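Local coordinates for protein nickel-dependent hydrogenase large subunit (Allochromatium vinosum, PDB 3MYR) that is the catalytic subunit of a membrane-bound [NiFe] hydrogenase, which oxidises molecular hydrogen at a nickel-iron centre and passes the electrons to an acceptor, at residues Cys61-Leu66 with Ala485-Leu490; His68-Val73 with Gly481-Pro486. All coordinates share one frame; numbering follows the deposited sequence.

Interaction 1: Cys61-Leu66 with Ala485-Leu490. With NFV (Ni-Fe oxidized active center), chain N.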
loop_
_atom_site.group_PDB
_atom_site.type_symbol
_atom_site.label_atom_id
_atom_site.label_comp_id
_atom_site.label_asym_id
_atom_site.label_seq_id
_atom_site.Cartn_x
_atom_site.Cartn_y
_atom_site.Cartn_z
ATOM N N CYS B 61 1.525 -0.746 -6.002
ATOM C CA CYS B 61 1.582 -0.305 -4.613
ATOM C C CYS B 61 1.749 -1.442 -3.655
ATOM O O CYS B 61 1.060 -2.428 -3.758
ATOM C CB CYS B 61 0.361 0.539 -4.228
ATOM S SG CYS B 61 0.619 1.316 -2.586
ATOM N N GLY B 62 2.712 -1.316 -2.752
ATOM C CA GLY B 62 2.945 -2.357 -1.788
ATOM C C GLY B 62 2.329 -2.106 -0.418
ATOM O O GLY B 62 2.506 -2.919 0.510
ATOM N N VAL B 63 1.614 -0.992 -0.242
ATOM C CA VAL B 63 0.878 -0.774 1.029
ATOM C C VAL B 63 -0.477 -1.454 0.863
ATOM O O VAL B 63 -0.806 -2.350 1.633
ATOM C CB VAL B 63 0.647 0.721 1.335
ATOM C CG1 VAL B 63 -0.260 0.866 2.610
ATOM C CG2 VAL B 63 1.965 1.333 1.597
ATOM N N CYS B 64 -1.260 -1.094 -0.171
ATOM C CA CYS B 64 -2.392 -1.934 -0.483
ATOM C C CYS B 64 -1.826 -3.059 -1.416
ATOM O O CYS B 64 -2.218 -3.193 -2.569
ATOM C CB CYS B 64 -3.557 -1.181 -1.151
ATOM S SG CYS B 64 -2.937 -0.287 -2.647
ATOM N N THR B 65 -0.915 -3.866 -0.902
ATOM C CA THR B 65 -0.470 -5.010 -1.674
ATOM C C THR B 65 -1.738 -5.913 -1.833
ATOM O O THR B 65 -2.758 -5.604 -1.199
ATOM C CB THR B 65 0.663 -5.746 -0.963
ATOM O OG1 THR B 65 1.142 -6.748 -1.860
ATOM C CG2 THR B 65 0.193 -6.368 0.328
ATOM N N LEU B 66 -1.694 -6.881 -2.743
ATOM C CA LEU B 66 -2.835 -7.758 -3.064
ATOM C C LEU B 66 -3.913 -7.096 -3.943
ATOM O O LEU B 66 -4.427 -7.718 -4.872
ATOM C CB LEU B 66 -3.395 -8.474 -1.778
ATOM C CG LEU B 66 -4.771 -9.171 -1.897
ATOM C CD1 LEU B 66 -4.841 -10.323 -0.992
ATOM C CD2 LEU B 66 -5.891 -8.172 -1.564
ATOM N N ALA B 485 -11.007 -1.811 -2.524
ATOM C CA ALA B 485 -9.685 -1.868 -1.884
ATOM C C ALA B 485 -9.825 -1.100 -0.543
ATOM O O ALA B 485 -10.804 -0.372 -0.368
ATOM C CB ALA B 485 -8.652 -1.186 -2.803
ATOM N N PRO B 486 -8.920 -1.320 0.434
ATOM C CA PRO B 486 -9.057 -0.506 1.678
ATOM C C PRO B 486 -9.266 1.018 1.507
ATOM O O PRO B 486 -9.923 1.623 2.341
ATOM C CB PRO B 486 -7.724 -0.760 2.430
ATOM C CG PRO B 486 -7.363 -2.158 1.959
ATOM C CD PRO B 486 -7.711 -2.191 0.468
ATOM N N ARG B 487 -8.735 1.624 0.437
ATOM C CA ARG B 487 -8.966 3.043 0.203
ATOM C C ARG B 487 -10.195 3.359 -0.643
ATOM O O ARG B 487 -10.582 4.500 -0.716
ATOM C CB ARG B 487 -7.702 3.730 -0.316
ATOM C CG ARG B 487 -6.621 3.752 0.756
ATOM C CD ARG B 487 -5.179 3.863 0.188
ATOM N NE ARG B 487 -4.257 3.670 1.330
ATOM C CZ ARG B 487 -3.924 2.487 1.874
ATOM N NH1 ARG B 487 -4.336 1.278 1.426
ATOM N NH2 ARG B 487 -3.276 2.510 2.971
ATOM N N GLY B 488 -10.860 2.349 -1.203
ATOM C CA GLY B 488 -12.141 2.566 -1.875
ATOM C C GLY B 488 -12.180 1.795 -3.225
ATOM O O GLY B 488 -11.363 0.877 -3.478
ATOM N N ALA B 489 -13.084 2.213 -4.109
ATOM C CA ALA B 489 -13.443 1.474 -5.300
ATOM C C ALA B 489 -12.297 1.472 -6.301
ATOM O O ALA B 489 -11.875 2.546 -6.698
ATOM C CB ALA B 489 -14.661 2.165 -5.972
ATOM N N LEU B 490 -11.935 0.298 -6.823
ATOM C CA LEU B 490 -10.764 0.126 -7.659
ATOM C C LEU B 490 -11.288 -0.623 -8.854
ATOM O O LEU B 490 -12.044 -1.589 -8.677
ATOM C CB LEU B 490 -9.697 -0.784 -6.960
ATOM C CG LEU B 490 -8.591 -1.404 -7.845
ATOM C CD1 LEU B 490 -7.672 -0.305 -8.375
ATOM C CD2 LEU B 490 -7.667 -2.365 -7.003
HETATM FE FE NFV N . -4.430 1.420 -3.065
HETATM NI NI NFV N . -1.555 1.912 -2.308
HETATM C C1 NFV N . -5.381 0.793 -4.151
HETATM O O1 NFV N . -6.183 0.306 -4.961
HETATM C C2 NFV N . -5.686 0.906 -1.727
HETATM N N2 NFV N . -6.473 0.565 -0.910
HETATM C C3 NFV N . -5.196 3.133 -3.242
HETATM N N3 NFV N . -5.658 4.201 -3.375
HETATM O O4 NFV N . -3.289 2.157 -1.615
#
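The nickel-iron active site of a [NiFe] hydrogenase brings the cysteine loop 61-66, the N-terminal CxxC motif, against R487 in the type I turn from A485 to G488, with V63 and C64 beside it. The V63 and R487 side chains cross at about a right angle, with CG1 of V63 3.5 Å from NH2 of R487, while CB of C64 comes obliquely to the guanidinium, 3.6 Å from NH1. Both cysteines reach the metals: SG of C61 binds nickel at 2.3 Å, and SG of C64, set between its own backbone N and carbonyl carbon (chi1 54°), binds iron. The thiolate of C61 also accepts the N-H of V63 at 160°. One diatomic ligand of the iron ends in N2, which is gripped twice by R487: the backbone N donates over 2.8 Å, and NH1 adds a weak bond of 3.2 Å. Salt bridges from NH2 to D553 and D103 hold the guanidinium in place. Replacing R487 by a leucine would probably leave both aspartates without this guanidinium and N2 without its weak NH1 bond. Thiolates, with C555 on nickel and C558 on iron, thus hold the metals, while N-H donors meet the ligand nitrogen.

Interaction 2: His68-Val73 with Gly481-Pro486. With NFV (Ni-Fe oxidized active center), chain N.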
loop_
_atom_site.group_PDB
_atom_site.type_symbol
_atom_site.label_atom_id
_atom_site.label_comp_id
_atom_site.label_asym_id
_atom_site.label_seq_id
_atom_site.Cartn_x
_atom_site.Cartn_y
_atom_site.Cartn_z
ATOM N N HIS B 68 -4.377 -4.782 -6.326
ATOM C CA HIS B 68 -4.284 -4.721 -7.775
ATOM C C HIS B 68 -4.107 -6.108 -8.404
ATOM O O HIS B 68 -4.420 -6.246 -9.559
ATOM C CB HIS B 68 -3.145 -3.780 -8.211
ATOM C CG HIS B 68 -3.406 -2.339 -7.840
ATOM N ND1 HIS B 68 -4.280 -1.544 -8.529
ATOM C CD2 HIS B 68 -2.903 -1.558 -6.850
ATOM C CE1 HIS B 68 -4.351 -0.345 -7.956
ATOM N NE2 HIS B 68 -3.513 -0.325 -6.938
ATOM N N GLY B 69 -3.457 -7.066 -7.708
ATOM C CA GLY B 69 -3.425 -8.427 -8.179
ATOM C C GLY B 69 -4.861 -8.924 -8.326
ATOM O O GLY B 69 -5.215 -9.512 -9.325
ATOM N N ILE B 70 -5.677 -8.759 -7.302
ATOM C CA ILE B 70 -7.052 -9.198 -7.363
ATOM C C ILE B 70 -7.858 -8.505 -8.492
ATOM O O ILE B 70 -8.551 -9.171 -9.261
ATOM C CB ILE B 70 -7.727 -9.039 -5.949
ATOM C CG1 ILE B 70 -7.292 -10.279 -5.143
ATOM C CG2 ILE B 70 -9.291 -9.051 -6.107
ATOM C CD1 ILE B 70 -7.576 -10.156 -3.818
ATOM N N ALA B 71 -7.772 -7.177 -8.591
ATOM C CA ALA B 71 -8.519 -6.457 -9.627
ATOM C C ALA B 71 -8.062 -6.920 -11.030
ATOM O O ALA B 71 -8.884 -7.083 -11.941
ATOM C CB ALA B 71 -8.279 -4.947 -9.477
ATOM N N SER B 72 -6.749 -7.165 -11.174
ATOM C CA SER B 72 -6.197 -7.602 -12.436
ATOM C C SER B 72 -6.697 -8.964 -12.871
ATOM O O SER B 72 -7.158 -9.123 -14.002
ATOM C CB SER B 72 -4.657 -7.604 -12.420
ATOM O OG SER B 72 -4.183 -7.898 -13.710
ATOM N N VAL B 73 -6.662 -9.965 -11.992
ATOM C CA VAL B 73 -7.054 -11.345 -12.445
ATOM C C VAL B 73 -8.580 -11.292 -12.642
ATOM O O VAL B 73 -9.116 -11.978 -13.520
ATOM C CB VAL B 73 -6.666 -12.476 -11.423
ATOM C CG1 VAL B 73 -5.113 -12.643 -11.336
ATOM C CG2 VAL B 73 -7.217 -12.150 -10.049
ATOM N N GLY B 481 -12.184 -5.505 -14.004
ATOM C CA GLY B 481 -11.994 -6.155 -12.694
ATOM C C GLY B 481 -12.259 -5.116 -11.630
ATOM O O GLY B 481 -11.655 -4.042 -11.658
ATOM N N ILE B 482 -13.255 -5.363 -10.795
ATOM C CA ILE B 482 -13.589 -4.404 -9.745
ATOM C C ILE B 482 -13.218 -4.961 -8.390
ATOM O O ILE B 482 -13.062 -6.183 -8.186
ATOM C CB ILE B 482 -15.101 -3.950 -9.754
ATOM C CG1 ILE B 482 -16.034 -5.126 -9.613
ATOM C CG2 ILE B 482 -15.451 -3.308 -11.027
ATOM C CD1 ILE B 482 -16.340 -5.573 -8.078
ATOM N N MET B 483 -13.023 -4.061 -7.448
ATOM C CA MET B 483 -12.686 -4.491 -6.100
ATOM C C MET B 483 -12.971 -3.301 -5.177
ATOM O O MET B 483 -12.952 -2.155 -5.640
ATOM C CB MET B 483 -11.224 -4.862 -6.044
ATOM C CG MET B 483 -10.645 -4.508 -4.706
ATOM S SD MET B 483 -9.363 -5.629 -4.438
ATOM C CE MET B 483 -9.618 -6.077 -2.726
ATOM N N GLU B 484 -13.264 -3.561 -3.910
ATOM C CA GLU B 484 -13.301 -2.485 -2.910
ATOM C C GLU B 484 -11.979 -2.650 -2.192
ATOM O O GLU B 484 -11.808 -3.599 -1.436
ATOM C CB GLU B 484 -14.480 -2.668 -1.936
ATOM C CG GLU B 484 -15.876 -2.101 -2.444
ATOM C CD GLU B 484 -15.920 -0.541 -2.664
ATOM O OE1 GLU B 484 -15.209 0.262 -1.961
ATOM O OE2 GLU B 484 -16.712 -0.124 -3.547
ATOM N N ALA B 485 -11.007 -1.811 -2.524
ATOM C CA ALA B 485 -9.685 -1.868 -1.884
ATOM C C ALA B 485 -9.825 -1.100 -0.543
ATOM O O ALA B 485 -10.804 -0.372 -0.368
ATOM C CB ALA B 485 -8.652 -1.186 -2.803
ATOM N N PRO B 486 -8.920 -1.320 0.434
ATOM C CA PRO B 486 -9.057 -0.506 1.678
ATOM C C PRO B 486 -9.266 1.018 1.507
ATOM O O PRO B 486 -9.923 1.623 2.341
ATOM C CB PRO B 486 -7.724 -0.760 2.430
ATOM C CG PRO B 486 -7.363 -2.158 1.959
ATOM C CD PRO B 486 -7.711 -2.191 0.468
HETATM FE FE NFV N . -4.430 1.420 -3.065
HETATM NI NI NFV N . -1.555 1.912 -2.308
HETATM C C1 NFV N . -5.381 0.793 -4.151
HETATM O O1 NFV N . -6.183 0.306 -4.961
HETATM C C2 NFV N . -5.686 0.906 -1.727
HETATM N N2 NFV N . -6.473 0.565 -0.910
HETATM C C3 NFV N . -5.196 3.133 -3.242
HETATM N N3 NFV N . -5.658 4.201 -3.375
HETATM O O4 NFV N . -3.289 2.157 -1.615
#
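A carbon-donated contact, rather than a conventional hydrogen bond, joins the backbones here: CA of G481 points a C-H at the carbonyl O of A71, 3.3 Å away and nearly straight, at 166°. Helix 67-80 therefore lies directly on edge strand 476-485, and the CA atoms of A71 and G481 are 4.6 Å apart. A side chain on G481 would be directed into that same oxygen, so the approach depends on glycine. Farther along, the pairing becomes apolar. In I70, chi1 of -81° puts CG1 beside the backbone N and CG2 anti to it, which carries CG2 to within 3.8 Å of SD of M483, with the two side chains crossing at about a right angle. Both residues also pack on I96 of helix 86-112. One turn before S72 in the helix, H68 sets off away from the strand, and its NE2 stands 3.4 Å from O1 of a diatomic ligand, which lies obliquely to the ring. ND1 is hydrogen-bonded to H492, which is likely to limit the ring's rotation. The contact between 68-73 and 481-486 thus rests on a C-H...O contact and apolar packing, while the imidazole of H68 lines the active-site pocket.

From the N terminus, the chain passes through the cysteine loop 61-66 and enters helix 67-80, which supplies residues 68-73; some 400 residues later it returns along strand 476-485, turns, and leaves on strand 488-497. Interaction 2 closes the shorter loop, from 68-73 to 481-486, and interaction 1 spans it from outside, since 61-66 comes earlier and 485-490 runs later. The two are thus nested, overlapping at A485 and P486. They also touch: N of L490 probably bonds to O of M483 within the sheet, and L490 packs on H68 and A71. Together they join loop, helix and hairpin around one metal centre.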